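Local coordinates for restriction endonuclease AspBHI (Azoarcus sp., PDB 4OC8), which is a DNA modification-dependent restriction endonuclease, probably binding and cutting DNA that carries modified bases, at residues R116-E128 against T133-P145. Sequence-based numbering, arbitrary orientation.
Sequences RHLVPPILVFTTE and TFRFRGLAVPGSP
Thr126 and Arg135 bond twice through their backbones in the antiparallel hairpin of strands 122-127 and 133-142. Thr126 N gives to Arg135 O (2.9 Å) and Arg135 N gives to Thr126 O (2.8 Å). Val124 faces both Arg137 and Gly138, a beta bulge in the second strand. Val124 O accepts Arg137 N at 2.9 Å, and Val124 N gives to Gly138 O at 3.1 Å. At the backbone angles of Gly138 a CB would press on the carbonyl O of Arg137, which calls for glycine. Ala140 N satisfies Ile122 O.

Arg137 NE reaches Thr126 OG1 at 2.9 Å, the hydroxyl lying 24° out of the guanidinium plane. CG of Arg135 lies anti to the backbone N (chi1 -178°) and the chain stays extended to a bend at chi3, bringing the guanidinium edge to Glu128. Arg135 NH2 meets Glu128 OE1 at 2.9 Å in a salt bridge, from above the carboxylate plane; NE adds a weak bond to OE2. Glu128 is poorly ordered. A leucine in place of Arg135 would probably leave the Glu128 carboxylate without its charged mate. On the face of Leu123, Phe125 and Phe136, Phe136 CD1 sits over the Phe125 ring, near its rim, planes at 58°.

The hairpin belongs to the large mixed sheet of the N-terminal, probably PUA-like, region. Leu123, Phe125 and Thr127 bond through their backbones to parallel strand 55-62, while strand 133-142 also pairs with strands 19-24 and 163-174. Arg137 O accepts Arg164 NH2 of the second subunit. At the open end, away from the turn, Pro142 packs on helix 100-113 and Val141 on helix 199-207.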
loop_
_atom_site.group_PDB
_atom_site.type_symbol
_atom_site.label_atom_id
_atom_site.label_comp_id
_atom_site.label_asym_id
_atom_site.label_seq_id
_atom_site.Cartn_x
_atom_site.Cartn_y
_atom_site.Cartn_z
ATOM N N ARG A 116 -1.546 31.293 -9.864
ATOM C CA ARG A 116 -2.035 30.258 -10.764
ATOM C C ARG A 116 -2.609 30.802 -12.062
ATOM O O ARG A 116 -2.883 30.042 -12.995
ATOM C CB ARG A 116 -3.071 29.392 -10.061
ATOM C CG ARG A 116 -2.497 28.558 -8.943
ATOM C CD ARG A 116 -3.574 27.719 -8.305
ATOM N NE ARG A 116 -4.534 28.544 -7.585
ATOM C CZ ARG A 116 -4.530 28.707 -6.268
ATOM N NH1 ARG A 116 -3.620 28.090 -5.525
ATOM N NH2 ARG A 116 -5.445 29.476 -5.692
ATOM N N HIS A 117 -2.797 32.117 -12.116
ATOM C CA HIS A 117 -3.361 32.757 -13.299
ATOM C C HIS A 117 -2.372 32.767 -14.464
ATOM O O HIS A 117 -2.769 32.898 -15.623
ATOM C CB HIS A 117 -3.820 34.178 -12.972
ATOM C CG HIS A 117 -2.770 35.016 -12.312
ATOM N ND1 HIS A 117 -2.510 34.950 -10.962
ATOM C CD2 HIS A 117 -1.918 35.940 -12.819
ATOM C CE1 HIS A 117 -1.538 35.797 -10.661
ATOM N NE2 HIS A 117 -1.164 36.410 -11.768
ATOM N N LEU A 118 -1.087 32.617 -14.153
ATOM C CA LEU A 118 -0.050 32.582 -15.181
ATOM C C LEU A 118 0.111 31.182 -15.757
ATOM O O LEU A 118 0.600 31.016 -16.876
ATOM C CB LEU A 118 1.285 33.055 -14.612
ATOM C CG LEU A 118 1.257 34.401 -13.892
ATOM C CD1 LEU A 118 2.594 34.672 -13.234
ATOM C CD2 LEU A 118 0.890 35.511 -14.860
ATOM N N VAL A 119 -0.296 30.179 -14.987
ATOM C CA VAL A 119 -0.190 28.799 -15.436
ATOM C C VAL A 119 -1.100 28.542 -16.633
ATOM O O VAL A 119 -2.311 28.749 -16.562
ATOM C CB VAL A 119 -0.527 27.816 -14.308
ATOM C CG1 VAL A 119 -0.437 26.387 -14.808
ATOM C CG2 VAL A 119 0.411 28.026 -13.136
ATOM N N PRO A 120 -0.511 28.100 -17.750
ATOM C CA PRO A 120 -1.293 27.820 -18.954
ATOM C C PRO A 120 -1.996 26.484 -18.834
ATOM O O PRO A 120 -1.494 25.599 -18.146
ATOM C CB PRO A 120 -0.225 27.738 -20.044
ATOM C CG PRO A 120 0.990 27.269 -19.333
ATOM C CD PRO A 120 0.931 27.884 -17.961
ATOM N N PRO A 121 -3.158 26.342 -19.485
ATOM C CA PRO A 121 -3.827 25.043 -19.581
ATOM C C PRO A 121 -2.902 23.997 -20.191
ATOM O O PRO A 121 -2.308 24.225 -21.247
ATOM C CB PRO A 121 -4.999 25.327 -20.526
ATOM C CG PRO A 121 -5.289 26.764 -20.326
ATOM C CD PRO A 121 -3.952 27.418 -20.101
ATOM N N ILE A 122 -2.774 22.861 -19.515
ATOM C CA ILE A 122 -1.940 21.774 -19.992
ATOM C C ILE A 122 -2.805 20.724 -20.668
ATOM O O ILE A 122 -3.642 20.096 -20.024
ATOM C CB ILE A 122 -1.148 21.135 -18.837
ATOM C CG1 ILE A 122 -0.143 22.138 -18.265
ATOM C CG2 ILE A 122 -0.436 19.881 -19.307
ATOM C CD1 ILE A 122 -0.433 22.562 -16.838
ATOM N N LEU A 123 -2.603 20.541 -21.968
ATOM C CA LEU A 123 -3.348 19.543 -22.726
ATOM C C LEU A 123 -2.494 18.312 -22.997
ATOM O O LEU A 123 -1.523 18.377 -23.749
ATOM C CB LEU A 123 -3.838 20.126 -24.054
ATOM C CG LEU A 123 -4.772 21.340 -24.007
ATOM C CD1 LEU A 123 -5.157 21.734 -25.408
ATOM C CD2 LEU A 123 -6.009 21.042 -23.185
ATOM N N VAL A 124 -2.868 17.191 -22.392
ATOM C CA VAL A 124 -2.126 15.943 -22.530
ATOM C C VAL A 124 -2.596 15.111 -23.729
ATOM O O VAL A 124 -3.793 14.869 -23.901
ATOM C CB VAL A 124 -2.258 15.091 -21.254
ATOM C CG1 VAL A 124 -1.409 13.835 -21.353
ATOM C CG2 VAL A 124 -1.870 15.910 -20.033
ATOM N N PHE A 125 -1.646 14.680 -24.555
ATOM C CA PHE A 125 -1.933 13.765 -25.657
ATOM C C PHE A 125 -0.969 12.586 -25.606
ATOM O O PHE A 125 0.169 12.731 -25.162
ATOM C CB PHE A 125 -1.774 14.467 -27.006
ATOM C CG PHE A 125 -2.829 15.491 -27.297
ATOM C CD1 PHE A 125 -2.660 16.810 -26.906
ATOM C CD2 PHE A 125 -3.981 15.141 -27.985
ATOM C CE1 PHE A 125 -3.629 17.764 -27.183
ATOM C CE2 PHE A 125 -4.953 16.087 -28.265
ATOM C CZ PHE A 125 -4.777 17.401 -27.866
ATOM N N THR A 126 -1.418 11.420 -26.063
ATOM C CA THR A 126 -0.515 10.279 -26.220
ATOM C C THR A 126 -0.580 9.751 -27.650
ATOM O O THR A 126 -1.650 9.675 -28.232
ATOM C CB THR A 126 -0.821 9.138 -25.219
ATOM O OG1 THR A 126 -2.166 8.673 -25.400
ATOM C CG2 THR A 126 -0.634 9.613 -23.792
ATOM N N THR A 127 0.563 9.388 -28.219
ATOM C CA THR A 127 0.590 8.924 -29.603
ATOM C C THR A 127 0.076 7.496 -29.733
ATOM O O THR A 127 0.484 6.613 -28.978
ATOM C CB THR A 127 2.006 8.975 -30.193
ATOM O OG1 THR A 127 2.825 7.992 -29.552
ATOM C CG2 THR A 127 2.618 10.349 -29.996
ATOM N N GLU A 128 -0.826 7.282 -30.689
ATOM C CA GLU A 128 -1.267 5.939 -31.049
ATOM C C GLU A 128 -0.255 5.343 -32.027
ATOM O O GLU A 128 -0.195 4.125 -32.216
ATOM C CB GLU A 128 -2.664 5.969 -31.677
ATOM C CG GLU A 128 -3.764 6.495 -30.760
ATOM C CD GLU A 128 -4.021 5.588 -29.574
ATOM O OE1 GLU A 128 -4.786 4.610 -29.728
ATOM O OE2 GLU A 128 -3.457 5.853 -28.487
ATOM N N THR A 133 -0.924 10.220 -35.215
ATOM C CA THR A 133 -2.222 10.353 -34.558
ATOM C C THR A 133 -2.055 10.513 -33.053
ATOM O O THR A 133 -1.082 10.031 -32.471
ATOM C CB THR A 133 -3.111 9.124 -34.793
ATOM O OG1 THR A 133 -2.594 8.017 -34.049
ATOM C CG2 THR A 133 -3.158 8.761 -36.260
ATOM N N PHE A 134 -3.016 11.180 -32.420
ATOM C CA PHE A 134 -2.936 11.434 -30.988
ATOM C C PHE A 134 -4.264 11.189 -30.290
ATOM O O PHE A 134 -5.304 11.630 -30.752
ATOM C CB PHE A 134 -2.493 12.871 -30.728
ATOM C CG PHE A 134 -1.169 13.216 -31.338
ATOM C CD1 PHE A 134 -1.088 13.671 -32.642
ATOM C CD2 PHE A 134 -0.002 13.092 -30.604
ATOM C CE1 PHE A 134 0.130 13.990 -33.205
ATOM C CE2 PHE A 134 1.219 13.415 -31.161
ATOM C CZ PHE A 134 1.285 13.863 -32.464
ATOM N N ARG A 135 -4.214 10.484 -29.168
ATOM C CA ARG A 135 -5.368 10.335 -28.299
ATOM C C ARG A 135 -5.305 11.386 -27.190
ATOM O O ARG A 135 -4.338 11.436 -26.422
ATOM C CB ARG A 135 -5.409 8.928 -27.700
ATOM C CG ARG A 135 -6.609 8.662 -26.811
ATOM C CD ARG A 135 -6.555 7.262 -26.230
ATOM N NE ARG A 135 -6.548 6.249 -27.278
ATOM C CZ ARG A 135 -7.623 5.582 -27.682
ATOM N NH1 ARG A 135 -8.799 5.814 -27.115
ATOM N NH2 ARG A 135 -7.523 4.677 -28.645
ATOM N N PHE A 136 -6.333 12.230 -27.122
ATOM C CA PHE A 136 -6.423 13.251 -26.085
ATOM C C PHE A 136 -6.716 12.602 -24.739
ATOM O O PHE A 136 -7.692 11.868 -24.594
ATOM C CB PHE A 136 -7.505 14.278 -26.426
ATOM C CG PHE A 136 -7.676 15.345 -25.381
ATOM C CD1 PHE A 136 -6.684 16.289 -25.164
ATOM C CD2 PHE A 136 -8.828 15.407 -24.616
ATOM C CE1 PHE A 136 -6.834 17.265 -24.204
ATOM C CE2 PHE A 136 -8.983 16.386 -23.654
ATOM C CZ PHE A 136 -7.985 17.316 -23.451
ATOM N N ARG A 137 -5.862 12.872 -23.757
ATOM C CA ARG A 137 -5.948 12.193 -22.470
ATOM C C ARG A 137 -6.597 13.043 -21.391
ATOM O O ARG A 137 -7.024 12.526 -20.358
ATOM C CB ARG A 137 -4.565 11.725 -22.013
ATOM C CG ARG A 137 -3.987 10.605 -22.862
ATOM C CD ARG A 137 -5.051 9.591 -23.234
ATOM N NE ARG A 137 -4.474 8.335 -23.700
ATOM C CZ ARG A 137 -4.564 7.182 -23.044
ATOM N NH1 ARG A 137 -5.220 7.121 -21.893
ATOM N NH2 ARG A 137 -4.007 6.086 -23.544
ATOM N N GLY A 138 -6.667 14.346 -21.629
ATOM C CA GLY A 138 -7.323 15.240 -20.697
ATOM C C GLY A 138 -6.656 16.590 -20.500
ATOM O O GLY A 138 -5.590 16.875 -21.048
ATOM N N LEU A 139 -7.307 17.425 -19.701
ATOM C CA LEU A 139 -6.779 18.722 -19.320
ATOM C C LEU A 139 -6.187 18.558 -17.933
ATOM O O LEU A 139 -6.813 17.964 -17.056
ATOM C CB LEU A 139 -7.905 19.756 -19.308
ATOM C CG LEU A 139 -7.711 21.007 -18.459
ATOM C CD1 LEU A 139 -6.858 22.032 -19.186
ATOM C CD2 LEU A 139 -9.054 21.588 -18.071
ATOM N N ALA A 140 -4.984 19.074 -17.724
ATOM C CA ALA A 140 -4.271 18.763 -16.493
ATOM C C ALA A 140 -3.758 19.979 -15.737
ATOM O O ALA A 140 -3.559 21.048 -16.311
ATOM C CB ALA A 140 -3.127 17.803 -16.783
ATOM N N VAL A 141 -3.543 19.793 -14.439
ATOM C CA VAL A 141 -2.949 20.823 -13.596
ATOM C C VAL A 141 -1.703 20.281 -12.890
ATOM O O VAL A 141 -1.584 19.074 -12.679
ATOM C CB VAL A 141 -3.957 21.341 -12.551
ATOM C CG1 VAL A 141 -5.130 22.012 -13.242
ATOM C CG2 VAL A 141 -4.432 20.204 -11.661
ATOM N N PRO A 142 -0.759 21.170 -12.541
ATOM C CA PRO A 142 0.441 20.762 -11.806
ATOM C C PRO A 142 0.107 20.222 -10.425
ATOM O O PRO A 142 -0.785 20.745 -9.758
ATOM C CB PRO A 142 1.217 22.071 -11.658
ATOM C CG PRO A 142 0.742 22.917 -12.779
ATOM C CD PRO A 142 -0.698 22.584 -12.948
ATOM N N GLY A 143 0.822 19.185 -10.003
ATOM C CA GLY A 143 0.664 18.646 -8.668
ATOM C C GLY A 143 -0.328 17.505 -8.593
ATOM O O GLY A 143 -0.828 17.017 -9.609
ATOM N N SER A 144 -0.593 17.068 -7.368
ATOM C CA SER A 144 -1.538 15.993 -7.111
ATOM C C SER A 144 -2.073 16.137 -5.692
ATOM O O SER A 144 -1.360 16.596 -4.800
ATOM C CB SER A 144 -0.863 14.630 -7.282
ATOM O OG SER A 144 -1.773 13.566 -7.046
ATOM N N PRO A 145 -3.340 15.757 -5.483
ATOM C CA PRO A 145 -3.914 15.736 -4.134
ATOM C C PRO A 145 -3.344 14.614 -3.255
ATOM O O PRO A 145 -3.624 14.605 -2.060
ATOM C CB PRO A 145 -5.406 15.497 -4.394
ATOM C CG PRO A 145 -5.463 14.858 -5.736
ATOM C CD PRO A 145 -4.349 15.473 -6.518
#